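Local coordinates for aminopeptidase P; XAA-pro aminopeptidase (Streptococcus thermophilus, PDB 3IL0), which is probably a metal-dependent aminopeptidase of the M24B family, represented here by its N-terminal creatinase/prolidase-type domain, at residues 10-23 / 117-129. Residues are numbered along the deposited sequence; the frame is centred on the assembly and turned at random.
Sequences RFDAKLVQSGLDAL and LSPQTNFMEELRM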
loop_
_atom_site.group_PDB
_atom_site.type_symbol
_atom_site.label_atom_id
_atom_site.label_comp_id
_atom_site.label_asym_id
_atom_site.label_seq_id
_atom_site.Cartn_x
_atom_site.Cartn_y
_atom_site.Cartn_z
ATOM N N ARG A 10 -2.209 -9.331 -10.848
ATOM C CA ARG A 10 -3.619 -8.930 -10.865
ATOM C C ARG A 10 -3.736 -7.490 -10.325
ATOM O O ARG A 10 -4.484 -6.665 -10.858
ATOM C CB ARG A 10 -4.487 -9.842 -10.015
ATOM C CG ARG A 10 -4.943 -11.141 -10.683
ATOM C CD ARG A 10 -5.107 -12.257 -9.665
ATOM N NE ARG A 10 -5.016 -13.558 -10.316
ATOM C CZ ARG A 10 -6.015 -14.156 -11.005
ATOM N NH1 ARG A 10 -7.208 -13.561 -11.153
ATOM N NH2 ARG A 10 -5.821 -15.365 -11.562
ATOM N N PHE A 11 -2.999 -7.222 -9.249
ATOM C CA PHE A 11 -3.089 -5.968 -8.524
ATOM C C PHE A 11 -2.822 -4.829 -9.523
ATOM O O PHE A 11 -3.610 -3.897 -9.676
ATOM C CB PHE A 11 -2.051 -5.963 -7.384
ATOM C CG PHE A 11 -2.277 -4.870 -6.334
ATOM C CD1 PHE A 11 -2.669 -5.203 -5.049
ATOM C CD2 PHE A 11 -2.095 -3.519 -6.651
ATOM C CE1 PHE A 11 -2.850 -4.243 -4.106
ATOM C CE2 PHE A 11 -2.294 -2.525 -5.706
ATOM C CZ PHE A 11 -2.651 -2.878 -4.433
ATOM N N ASP A 12 -1.705 -4.959 -10.225
ATOM C CA ASP A 12 -1.293 -4.020 -11.257
ATOM C C ASP A 12 -2.397 -3.789 -12.296
ATOM O O ASP A 12 -2.769 -2.658 -12.623
ATOM C CB ASP A 12 -0.051 -4.599 -11.908
ATOM C CG ASP A 12 0.791 -3.551 -12.606
ATOM O OD1 ASP A 12 0.350 -3.031 -13.659
ATOM O OD2 ASP A 12 1.910 -3.291 -12.121
ATOM N N ALA A 13 -2.949 -4.877 -12.813
ATOM C CA ALA A 13 -4.012 -4.756 -13.800
ATOM C C ALA A 13 -5.233 -3.982 -13.224
ATOM O O ALA A 13 -5.934 -3.204 -13.919
ATOM C CB ALA A 13 -4.411 -6.149 -14.248
ATOM N N LYS A 14 -5.483 -4.202 -11.939
ATOM C CA LYS A 14 -6.654 -3.626 -11.307
ATOM C C LYS A 14 -6.408 -2.124 -11.139
ATOM O O LYS A 14 -7.329 -1.327 -11.297
ATOM C CB LYS A 14 -6.953 -4.354 -9.995
ATOM C CG LYS A 14 -8.304 -4.018 -9.348
ATOM C CD LYS A 14 -8.998 -5.324 -8.766
ATOM C CE LYS A 14 -10.487 -5.133 -8.749
ATOM N NZ LYS A 14 -10.777 -4.201 -7.679
ATOM N N LEU A 15 -5.143 -1.747 -10.931
ATOM C CA LEU A 15 -4.762 -0.330 -10.817
ATOM C C LEU A 15 -5.127 0.371 -12.121
ATOM O O LEU A 15 -5.763 1.443 -12.124
ATOM C CB LEU A 15 -3.243 -0.159 -10.488
ATOM C CG LEU A 15 -2.716 -0.224 -9.063
ATOM C CD1 LEU A 15 -1.162 0.125 -8.884
ATOM C CD2 LEU A 15 -3.594 0.765 -8.217
ATOM N N VAL A 16 -4.713 -0.232 -13.233
ATOM C CA VAL A 16 -5.060 0.292 -14.575
ATOM C C VAL A 16 -6.600 0.386 -14.725
ATOM O O VAL A 16 -7.152 1.445 -15.039
ATOM C CB VAL A 16 -4.439 -0.580 -15.686
ATOM C CG1 VAL A 16 -5.023 -0.210 -17.057
ATOM C CG2 VAL A 16 -2.931 -0.454 -15.632
ATOM N N GLN A 17 -7.295 -0.710 -14.453
ATOM C CA GLN A 17 -8.746 -0.735 -14.610
ATOM C C GLN A 17 -9.435 0.325 -13.711
ATOM O O GLN A 17 -10.415 0.954 -14.091
ATOM C CB GLN A 17 -9.261 -2.167 -14.352
ATOM C CG GLN A 17 -10.635 -2.262 -13.718
ATOM C CD GLN A 17 -11.812 -1.649 -14.543
ATOM O OE1 GLN A 17 -12.173 -2.140 -15.649
ATOM N NE2 GLN A 17 -12.467 -0.614 -13.959
ATOM N N SER A 18 -8.886 0.555 -12.534
ATOM C CA SER A 18 -9.505 1.435 -11.589
ATOM C C SER A 18 -9.115 2.936 -11.745
ATOM O O SER A 18 -9.694 3.802 -11.111
ATOM C CB SER A 18 -9.152 0.919 -10.203
ATOM O OG SER A 18 -7.796 1.309 -9.941
ATOM N N GLY A 19 -8.146 3.260 -12.581
ATOM C CA GLY A 19 -7.712 4.648 -12.704
ATOM C C GLY A 19 -6.863 5.194 -11.559
ATOM O O GLY A 19 -6.764 6.377 -11.392
ATOM N N LEU A 20 -6.213 4.314 -10.805
ATOM C CA LEU A 20 -5.401 4.699 -9.658
ATOM C C LEU A 20 -3.914 4.670 -10.018
ATOM O O LEU A 20 -3.457 3.744 -10.668
ATOM C CB LEU A 20 -5.633 3.689 -8.531
ATOM C CG LEU A 20 -7.027 3.607 -7.850
ATOM C CD1 LEU A 20 -6.995 2.407 -6.863
ATOM C CD2 LEU A 20 -7.414 4.908 -7.155
ATOM N N ASP A 21 -3.163 5.689 -9.605
ATOM C CA ASP A 21 -1.686 5.610 -9.641
ATOM C C ASP A 21 -1.104 4.778 -8.507
ATOM O O ASP A 21 0.063 4.307 -8.583
ATOM C CB ASP A 21 -1.112 6.996 -9.527
ATOM C CG ASP A 21 -1.520 7.864 -10.685
ATOM O OD1 ASP A 21 -1.556 7.309 -11.799
ATOM O OD2 ASP A 21 -1.897 9.032 -10.491
ATOM N N ALA A 22 -1.891 4.625 -7.435
ATOM C CA ALA A 22 -1.445 3.938 -6.225
ATOM C C ALA A 22 -2.631 3.476 -5.343
ATOM O O ALA A 22 -3.731 3.979 -5.449
ATOM C CB ALA A 22 -0.525 4.910 -5.443
ATOM N N LEU A 23 -2.361 2.512 -4.484
ATOM C CA LEU A 23 -3.267 2.076 -3.469
ATOM C C LEU A 23 -2.511 1.926 -2.173
ATOM O O LEU A 23 -1.457 1.268 -2.099
ATOM C CB LEU A 23 -3.936 0.759 -3.833
ATOM C CG LEU A 23 -5.127 0.356 -2.942
ATOM C CD1 LEU A 23 -6.347 1.322 -3.067
ATOM C CD2 LEU A 23 -5.487 -1.065 -3.234
ATOM N N LEU A 117 -7.538 11.756 -3.403
ATOM C CA LEU A 117 -7.800 10.520 -2.670
ATOM C C LEU A 117 -9.055 9.869 -3.235
ATOM O O LEU A 117 -10.110 10.504 -3.387
ATOM C CB LEU A 117 -7.960 10.799 -1.168
ATOM C CG LEU A 117 -6.691 11.308 -0.457
ATOM C CD1 LEU A 117 -7.002 11.706 0.993
ATOM C CD2 LEU A 117 -5.650 10.282 -0.462
ATOM N N SER A 118 -8.952 8.592 -3.543
ATOM C CA SER A 118 -10.021 7.889 -4.247
ATOM C C SER A 118 -10.492 6.668 -3.421
ATOM O O SER A 118 -9.780 5.692 -3.296
ATOM C CB SER A 118 -9.484 7.425 -5.597
ATOM O OG SER A 118 -10.235 6.317 -6.065
ATOM N N PRO A 119 -11.675 6.753 -2.829
ATOM C CA PRO A 119 -12.095 5.637 -2.002
ATOM C C PRO A 119 -12.405 4.404 -2.839
ATOM O O PRO A 119 -13.025 4.513 -3.885
ATOM C CB PRO A 119 -13.346 6.164 -1.323
ATOM C CG PRO A 119 -13.812 7.238 -2.232
ATOM C CD PRO A 119 -12.583 7.881 -2.736
ATOM N N GLN A 120 -12.016 3.246 -2.360
ATOM C CA GLN A 120 -12.210 1.983 -3.085
ATOM C C GLN A 120 -13.124 1.032 -2.319
ATOM O O GLN A 120 -13.031 0.925 -1.113
ATOM C CB GLN A 120 -10.816 1.339 -3.317
ATOM C CG GLN A 120 -9.882 2.188 -4.172
ATOM C CD GLN A 120 -10.408 2.281 -5.577
ATOM O OE1 GLN A 120 -10.707 3.362 -6.101
ATOM N NE2 GLN A 120 -10.595 1.141 -6.171
ATOM N N THR A 121 -14.031 0.355 -3.017
ATOM C CA THR A 121 -14.851 -0.692 -2.415
ATOM C C THR A 121 -14.336 -2.080 -2.739
ATOM O O THR A 121 -14.326 -2.474 -3.896
ATOM C CB THR A 121 -16.267 -0.640 -2.942
ATOM O OG1 THR A 121 -16.767 0.681 -2.706
ATOM C CG2 THR A 121 -17.137 -1.647 -2.233
ATOM N N ASN A 122 -13.954 -2.831 -1.710
ATOM C CA ASN A 122 -13.518 -4.206 -1.872
ATOM C C ASN A 122 -12.432 -4.452 -2.924
ATOM O O ASN A 122 -12.443 -5.484 -3.569
ATOM C CB ASN A 122 -14.736 -5.055 -2.228
ATOM C CG ASN A 122 -15.710 -5.190 -1.095
ATOM O OD1 ASN A 122 -15.413 -4.890 0.076
ATOM N ND2 ASN A 122 -16.903 -5.656 -1.432
ATOM N N PHE A 123 -11.522 -3.516 -3.150
ATOM C CA PHE A 123 -10.489 -3.707 -4.199
ATOM C C PHE A 123 -9.702 -4.994 -3.932
ATOM O O PHE A 123 -9.493 -5.821 -4.818
ATOM C CB PHE A 123 -9.535 -2.515 -4.153
ATOM C CG PHE A 123 -8.385 -2.562 -5.135
ATOM C CD1 PHE A 123 -7.264 -3.376 -4.895
ATOM C CD2 PHE A 123 -8.387 -1.711 -6.247
ATOM C CE1 PHE A 123 -6.166 -3.362 -5.754
ATOM C CE2 PHE A 123 -7.273 -1.682 -7.144
ATOM C CZ PHE A 123 -6.165 -2.515 -6.896
ATOM N N MET A 124 -9.277 -5.144 -2.681
ATOM C CA MET A 124 -8.488 -6.303 -2.234
ATOM C C MET A 124 -9.247 -7.606 -2.214
ATOM O O MET A 124 -8.617 -8.668 -2.174
ATOM C CB MET A 124 -7.883 -6.075 -0.823
ATOM C CG MET A 124 -6.707 -5.021 -0.805
ATOM S SD MET A 124 -5.275 -5.645 -1.687
ATOM C CE MET A 124 -5.251 -7.359 -1.069
ATOM N N GLU A 125 -10.578 -7.514 -2.228
ATOM C CA GLU A 125 -11.473 -8.669 -2.070
ATOM C C GLU A 125 -11.334 -9.697 -3.188
ATOM O O GLU A 125 -11.254 -10.888 -2.932
ATOM C CB GLU A 125 -12.937 -8.193 -1.931
ATOM C CG GLU A 125 -13.756 -8.948 -0.898
ATOM C CD GLU A 125 -14.895 -9.817 -1.483
ATOM O OE1 GLU A 125 -15.853 -9.247 -2.088
ATOM O OE2 GLU A 125 -14.850 -11.059 -1.277
ATOM N N GLU A 126 -11.295 -9.234 -4.427
ATOM C CA GLU A 126 -11.071 -10.125 -5.592
ATOM C C GLU A 126 -9.696 -10.704 -5.540
ATOM O O GLU A 126 -9.498 -11.911 -5.699
ATOM C CB GLU A 126 -11.185 -9.402 -6.926
ATOM C CG GLU A 126 -11.052 -7.895 -6.829
ATOM C CD GLU A 126 -12.322 -7.236 -6.213
ATOM O OE1 GLU A 126 -13.013 -6.444 -6.919
ATOM O OE2 GLU A 126 -12.633 -7.536 -5.028
ATOM N N LEU A 127 -8.727 -9.832 -5.317
ATOM C CA LEU A 127 -7.363 -10.307 -5.240
ATOM C C LEU A 127 -7.294 -11.420 -4.192
ATOM O O LEU A 127 -6.676 -12.443 -4.442
ATOM C CB LEU A 127 -6.398 -9.167 -4.900
ATOM C CG LEU A 127 -6.142 -8.110 -5.963
ATOM C CD1 LEU A 127 -5.149 -7.136 -5.339
ATOM C CD2 LEU A 127 -5.592 -8.734 -7.252
ATOM N N ARG A 128 -7.928 -11.227 -3.031
ATOM C CA ARG A 128 -7.924 -12.252 -1.981
ATOM C C ARG A 128 -8.674 -13.531 -2.383
ATOM O O ARG A 128 -8.504 -14.532 -1.724
ATOM C CB ARG A 128 -8.484 -11.733 -0.638
ATOM C CG ARG A 128 -7.445 -11.090 0.297
ATOM C CD ARG A 128 -8.119 -10.492 1.518
ATOM N NE ARG A 128 -8.781 -9.234 1.169
ATOM C CZ ARG A 128 -10.096 -8.996 1.190
ATOM N NH1 ARG A 128 -10.973 -9.915 1.566
ATOM N NH2 ARG A 128 -10.551 -7.800 0.833
ATOM N N MET A 129 -9.471 -13.509 -3.448
ATOM C CA MET A 129 -10.151 -14.732 -3.917
ATOM C C MET A 129 -9.276 -15.543 -4.878
ATOM O O MET A 129 -8.076 -15.212 -5.069
ATOM C CB MET A 129 -11.504 -14.361 -4.539
ATOM C CG MET A 129 -12.516 -13.794 -3.489
ATOM S SD MET A 129 -14.014 -13.048 -4.195
ATOM C CE MET A 129 -13.322 -12.528 -5.814
#
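Phe123 fills the joint between helix 10-18 and the segment 117-129, its side chain a knob in the hole made by Phe11, Lys14, Leu15 and Ser18. With CG anti to the backbone N (chi1 178°), the ring is carried into the interface and packed on both faces. Leu23 CD2 comes from the strand side, lying 3.6 Å from the ring centroid, while the aliphatic part of Lys14 covers the opposite face, its CG 3.8 Å from that centroid. The edge of Phe123 is in turn directed at the face of Phe11 in a T-shaped pair, with planes at 60° and centroids 5.0 Å apart; CE1 sits over the centre of the Phe11 ring. Met124 adds an oblique Met-aromatic contact, its SD 3.7 Å from Phe11 CE1. At the strand end, buried Leu20 packs closely too: its CD1 lies 3.6 Å from Gln120 CD and its CD2 meets Ser118, whose OG makes a weak bond to Gln120 OE1. Gly19 closes the helix in a Schellman motif, turning the chain toward strand 22-25.

Toward solvent the contact becomes polar and looser. The Lys14 chain, bent at chi2 and chi4, runs on across the same face of Phe123, and NZ ends near the inner part of the ring in an off-centre cation-pi contact. The same NZ reaches Glu126 OE1 at 3.3 Å in a salt bridge whose hydrogen bond is weak.

Helix 10-18 and the weakly bonded helix 123-128 run roughly antiparallel (146°), their axes approaching to 10.5 Å, on the same side of the mixed sheet. Strand 93-97 lies between strands 22-25 and 116-120, bonded to both through Ala22 and Ser118. Beyond the tight end, Phe11 continues onto Leu34 of helix 28-35 and Leu127 rests on Tyr33 of the same helix, which thus borders both segments, while Phe11 also touches the sheet at Ile46 of strand 42-47.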